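Side-chain contacts in aminoglycoside N(3)-acetyltransferase (Streptomyces griseus, PDB 7LAP), which acetylates the 3-amino group of aminoglycosides, probably with acetyl-CoA as the acetyl donor, and is linked to resistance against these antibiotics: residues T46-I51 against Q59-A64; T188-A193 against V247-M252. One frame throughout, in Å; residues are numbered along the deposited sequence.

Contact 1 (T46-I51 against Q59-A64); sequences TRLSAI and QTVIDA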
loop_
_atom_site.group_PDB
_atom_site.type_symbol
_atom_site.label_atom_id
_atom_site.label_comp_id
_atom_site.label_asym_id
_atom_site.label_seq_id
_atom_site.Cartn_x
_atom_site.Cartn_y
_atom_site.Cartn_z
ATOM N N THR B 46 3.439 -14.149 -2.126
ATOM C CA THR B 46 3.522 -14.129 -0.670
ATOM C C THR B 46 2.140 -13.962 -0.060
ATOM O O THR B 46 1.364 -13.092 -0.479
ATOM C CB THR B 46 4.424 -13.002 -0.173
ATOM O OG1 THR B 46 5.652 -13.026 -0.890
ATOM C CG2 THR B 46 4.705 -13.180 1.368
ATOM N N ARG B 47 1.855 -14.758 0.965
ATOM C CA ARG B 47 0.732 -14.478 1.858
ATOM C C ARG B 47 1.376 -14.196 3.214
ATOM O O ARG B 47 1.713 -15.105 3.977
ATOM C CB ARG B 47 -0.264 -15.637 1.861
ATOM C CG ARG B 47 -1.475 -15.412 2.727
ATOM C CD ARG B 47 -2.640 -16.311 2.282
ATOM N NE ARG B 47 -3.169 -15.836 1.010
ATOM C CZ ARG B 47 -4.098 -16.474 0.311
ATOM N NH1 ARG B 47 -4.586 -17.617 0.764
ATOM N NH2 ARG B 47 -4.517 -15.975 -0.837
ATOM N N LEU B 48 1.585 -12.908 3.490
ATOM C CA LEU B 48 2.465 -12.515 4.578
ATOM C C LEU B 48 1.983 -13.038 5.932
ATOM O O LEU B 48 2.790 -13.506 6.735
ATOM C CB LEU B 48 2.601 -10.987 4.601
ATOM C CG LEU B 48 3.403 -10.343 5.736
ATOM C CD1 LEU B 48 4.894 -10.799 5.722
ATOM C CD2 LEU B 48 3.331 -8.803 5.605
ATOM N N SER B 49 0.683 -12.958 6.220
ATOM C CA SER B 49 0.211 -13.418 7.528
ATOM C C SER B 49 0.393 -14.921 7.724
ATOM O O SER B 49 0.418 -15.390 8.866
ATOM C CB SER B 49 -1.267 -13.059 7.710
ATOM O OG SER B 49 -1.404 -11.657 7.680
ATOM N N ALA B 50 0.464 -15.694 6.638
ATOM C CA ALA B 50 0.683 -17.136 6.765
ATOM C C ALA B 50 2.029 -17.428 7.412
ATOM O O ALA B 50 2.182 -18.449 8.085
ATOM C CB ALA B 50 0.626 -17.811 5.383
ATOM N N ILE B 51 3.016 -16.554 7.203
ATOM C CA ILE B 51 4.323 -16.733 7.835
ATOM C C ILE B 51 4.207 -16.621 9.352
ATOM O O ILE B 51 4.895 -17.329 10.092
ATOM C CB ILE B 51 5.332 -15.711 7.271
ATOM C CG1 ILE B 51 5.463 -15.874 5.760
ATOM C CG2 ILE B 51 6.713 -15.856 7.930
ATOM C CD1 ILE B 51 6.358 -14.762 5.052
ATOM N N GLN B 59 9.560 -5.529 4.588
ATOM C CA GLN B 59 10.985 -5.228 4.455
ATOM C C GLN B 59 11.842 -6.399 4.931
ATOM O O GLN B 59 12.916 -6.675 4.358
ATOM C CB GLN B 59 11.330 -3.959 5.248
ATOM C CG GLN B 59 10.708 -2.654 4.722
ATOM C CD GLN B 59 11.042 -2.387 3.243
ATOM O OE1 GLN B 59 10.153 -2.123 2.427
ATOM N NE2 GLN B 59 12.334 -2.458 2.904
ATOM N N THR B 60 11.385 -7.099 5.974
ATOM C CA THR B 60 12.146 -8.220 6.517
ATOM C C THR B 60 12.124 -9.418 5.576
ATOM O O THR B 60 13.154 -10.086 5.391
ATOM C CB THR B 60 11.581 -8.556 7.886
ATOM O OG1 THR B 60 11.964 -7.504 8.783
ATOM C CG2 THR B 60 12.088 -9.907 8.390
ATOM N N VAL B 61 10.974 -9.692 4.955
ATOM C CA VAL B 61 10.909 -10.761 3.961
ATOM C C VAL B 61 11.847 -10.462 2.801
ATOM O O VAL B 61 12.612 -11.330 2.363
ATOM C CB VAL B 61 9.459 -10.974 3.491
ATOM C CG1 VAL B 61 9.399 -12.035 2.370
ATOM C CG2 VAL B 61 8.562 -11.406 4.693
ATOM N N ILE B 62 11.839 -9.222 2.309
ATOM C CA ILE B 62 12.690 -8.874 1.164
ATOM C C ILE B 62 14.171 -8.992 1.523
ATOM O O ILE B 62 14.969 -9.567 0.777
ATOM C CB ILE B 62 12.357 -7.464 0.668
ATOM C CG1 ILE B 62 10.985 -7.451 0.004
ATOM C CG2 ILE B 62 13.477 -6.933 -0.288
ATOM C CD1 ILE B 62 10.413 -5.986 -0.109
ATOM N N ASP B 63 14.556 -8.491 2.692
ATOM C CA ASP B 63 15.963 -8.564 3.062
ATOM C C ASP B 63 16.432 -9.992 3.333
ATOM O O ASP B 63 17.593 -10.321 3.057
ATOM C CB ASP B 63 16.205 -7.657 4.253
ATOM C CG ASP B 63 16.310 -6.157 3.822
ATOM O OD1 ASP B 63 16.956 -5.865 2.778
ATOM O OD2 ASP B 63 15.749 -5.286 4.513
ATOM N N ALA B 64 15.552 -10.863 3.839
ATOM C CA ALA B 64 15.916 -12.272 3.969
ATOM C C ALA B 64 16.137 -12.910 2.596
ATOM O O ALA B 64 17.078 -13.691 2.405
ATOM C CB ALA B 64 14.828 -13.032 4.755
#
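V61 on helix 58-69 meets L48 and I51 with a single methyl, CG2, and that one carbon makes the whole tight part of the contact. CD1 of L48 lies 3.9 Å from V61 CG2, and I51 CD1 comes up to the same V61 CG2 at 4.0 Å. The two approaches differ. I51 and V61 reach for each other tip to tip, whereas L48 and V61 slide past one another in opposite directions. With V61 CG1 anti to the backbone N (chi1 176°), CG2 is left beside that N and becomes the methyl that both partners touch. L48 and I51 sit one turn apart in the short helix 48-51, where I51 N bonds to L48 O at 3.1 Å; this brings both side chains to the same methyl.

Away from this spot the contact is loose. The closest CA atoms, those of L48 and V61, are 8.6 Å apart, and R47 and S49 lie on the exposed side of their segment. Farther round helix 58-69, D63 forms a salt bridge with R128, while T60 packs on P105 of the second subunit. Here the chain leaves strand 41-46 of the central sheet, makes helix 48-51 and turns back into helix 58-69. Since only aliphatic carbons meet, the contact implies hydrophobic packing without directional bonds, its hold resting on burial of V61 and I51.

Contact 2 (T188-A193 against V247-M252); sequences TLLHHA and VIVGSM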
loop_
_atom_site.group_PDB
_atom_site.type_symbol
_atom_site.label_atom_id
_atom_site.label_comp_id
_atom_site.label_asym_id
_atom_site.label_seq_id
_atom_site.Cartn_x
_atom_site.Cartn_y
_atom_site.Cartn_z
ATOM N N THR B 188 1.771 -17.076 -11.309
ATOM C CA THR B 188 1.662 -16.247 -12.516
ATOM C C THR B 188 2.373 -16.876 -13.706
ATOM O O THR B 188 1.937 -16.731 -14.856
ATOM C CB THR B 188 2.269 -14.861 -12.215
ATOM O OG1 THR B 188 1.334 -14.090 -11.462
ATOM C CG2 THR B 188 2.668 -14.089 -13.493
ATOM N N LEU B 189 3.502 -17.537 -13.453
ATOM C CA LEU B 189 4.288 -18.122 -14.527
ATOM C C LEU B 189 3.461 -19.029 -15.441
ATOM O O LEU B 189 3.801 -19.198 -16.609
ATOM C CB LEU B 189 5.462 -18.887 -13.917
ATOM C CG LEU B 189 6.353 -19.627 -14.917
ATOM C CD1 LEU B 189 7.004 -18.640 -15.877
ATOM C CD2 LEU B 189 7.385 -20.490 -14.184
ATOM N N LEU B 190 2.373 -19.618 -14.939
ATOM C CA LEU B 190 1.551 -20.472 -15.793
ATOM C C LEU B 190 0.746 -19.680 -16.824
ATOM O O LEU B 190 0.168 -20.292 -17.731
ATOM C CB LEU B 190 0.614 -21.332 -14.936
ATOM C CG LEU B 190 1.319 -22.461 -14.169
ATOM C CD1 LEU B 190 0.354 -23.214 -13.250
ATOM C CD2 LEU B 190 1.998 -23.415 -15.136
ATOM N N HIS B 191 0.693 -18.346 -16.719
ATOM C CA HIS B 191 0.155 -17.569 -17.835
ATOM C C HIS B 191 1.101 -17.597 -19.029
ATOM O O HIS B 191 0.655 -17.518 -20.174
ATOM C CB HIS B 191 -0.100 -16.118 -17.419
ATOM C CG HIS B 191 -1.265 -15.951 -16.496
ATOM N ND1 HIS B 191 -2.499 -16.518 -16.736
ATOM C CD2 HIS B 191 -1.380 -15.287 -15.322
ATOM C CE1 HIS B 191 -3.324 -16.215 -15.749
ATOM N NE2 HIS B 191 -2.673 -15.456 -14.886
ATOM N N HIS B 192 2.409 -17.699 -18.781
ATOM C CA HIS B 192 3.366 -17.908 -19.866
ATOM C C HIS B 192 3.152 -19.267 -20.511
ATOM O O HIS B 192 3.242 -19.400 -21.742
ATOM C CB HIS B 192 4.804 -17.770 -19.333
ATOM C CG HIS B 192 5.872 -17.968 -20.365
ATOM N ND1 HIS B 192 5.903 -17.267 -21.552
ATOM C CD2 HIS B 192 6.953 -18.785 -20.389
ATOM C CE1 HIS B 192 6.959 -17.634 -22.261
ATOM N NE2 HIS B 192 7.606 -18.565 -21.586
ATOM N N ALA B 193 2.838 -20.284 -19.703
ATOM C CA ALA B 193 2.459 -21.580 -20.266
ATOM C C ALA B 193 1.222 -21.461 -21.155
ATOM O O ALA B 193 1.185 -22.012 -22.261
ATOM C CB ALA B 193 2.218 -22.605 -19.149
ATOM N N VAL B 247 -4.832 -27.063 -10.036
ATOM C CA VAL B 247 -4.755 -28.451 -10.489
ATOM C C VAL B 247 -3.426 -28.716 -11.195
ATOM O O VAL B 247 -2.768 -29.730 -10.936
ATOM C CB VAL B 247 -5.962 -28.782 -11.386
ATOM C CG1 VAL B 247 -5.854 -30.210 -11.937
ATOM C CG2 VAL B 247 -7.245 -28.577 -10.625
ATOM N N ILE B 248 -2.995 -27.800 -12.064
ATOM C CA ILE B 248 -1.725 -27.974 -12.774
ATOM C C ILE B 248 -0.558 -28.063 -11.786
ATOM O O ILE B 248 0.297 -28.954 -11.882
ATOM C CB ILE B 248 -1.524 -26.832 -13.791
ATOM C CG1 ILE B 248 -2.674 -26.776 -14.800
ATOM C CG2 ILE B 248 -0.200 -26.981 -14.538
ATOM C CD1 ILE B 248 -2.479 -25.709 -15.867
ATOM N N VAL B 249 -0.498 -27.135 -10.823
ATOM C CA VAL B 249 0.607 -27.131 -9.866
ATOM C C VAL B 249 0.563 -28.370 -8.983
ATOM O O VAL B 249 1.613 -28.932 -8.624
ATOM C CB VAL B 249 0.599 -25.836 -9.027
ATOM C CG1 VAL B 249 1.638 -25.913 -7.907
ATOM C CG2 VAL B 249 0.880 -24.632 -9.915
ATOM N N GLY B 250 -0.641 -28.815 -8.617
ATOM C CA GLY B 250 -0.749 -30.048 -7.858
ATOM C C GLY B 250 -0.204 -31.247 -8.613
ATOM O O GLY B 250 0.507 -32.086 -8.046
ATOM N N SER B 251 -0.520 -31.344 -9.910
ATOM C CA SER B 251 0.039 -32.416 -10.731
ATOM C C SER B 251 1.536 -32.240 -10.906
ATOM O O SER B 251 2.293 -33.219 -10.920
ATOM C CB SER B 251 -0.621 -32.452 -12.109
ATOM O OG SER B 251 -2.024 -32.409 -12.001
ATOM N N MET B 252 1.968 -30.997 -11.095
ATOM C CA MET B 252 3.389 -30.689 -11.149
ATOM C C MET B 252 4.108 -31.255 -9.932
ATOM O O MET B 252 5.099 -31.990 -10.055
ATOM C CB MET B 252 3.555 -29.172 -11.216
ATOM C CG MET B 252 4.929 -28.679 -11.509
ATOM S SD MET B 252 4.917 -26.869 -11.524
ATOM C CE MET B 252 3.771 -26.466 -12.858
#
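L190 reaches from helix 189-196 into a helix-helix packing site, where its two methyls are shared among I248, V249 and M252 of helix 244-254. The short helical segments run nearly at right angles, 94° between their directions, and their axes come no closer than 12.2 Å, so the gap is bridged by side chains alone. L190 CG stands anti to the carbonyl carbon (chi1 -72°), and with chi2 extended CD1 is set against the facing helix.

CD1 does most of the touching. L190 CD1 lies 3.7 Å from V249 CG2, the V249 side chain running aslant to that of L190. From the same L190 CD1, CG2 of I248 is 4.0 Å away, and the I248 side chain passes L190 in the opposite direction. One methyl thus rests against neighbouring residues of one turn. The other branch serves M252, a turn beyond I248: there L190 CD2 and M252 CE are 4.2 Å apart, a lighter touch from the end of a long side chain.

All four of these residues are buried, and helix 273-289 adds W283 against I248 and A276 against M252. F271 packs on V249 and M252, so helix 244-254 lies against strand 266-272, next to the outermost strand 259-263 of the central sheet.

Within helix 244-254, V247 O accepts from both S251 N and S251 OG, at 3.0 Å each. The two donors arrive from opposite faces of the carbonyl plane, the hydroxyl 36° out of it.

Overall arrangement
From the N terminus, the chain passes through helices 7-18 and 24-34 and strand 41-46 before contact 1 closes a short loop, with seven residues between its segments. Strands 74-78, 132-133, 141-145 and 176-180 follow, and only then does contact 2 open. Its loop is much longer: 53 residues, including the antiparallel hairpin 204-213/216-225, separate its two segments. Strands 259-263 and 266-272 come after it. The loops are in series, neither nested nor crossed. The centres of contact 1 and contact 2 lie about 23 Å apart. Between contact 1 and contact 2 the nearest atoms are about 10 Å apart, without touching. Strand 266-272 relates them, packing through A266 at contact 1 and F271 at contact 2.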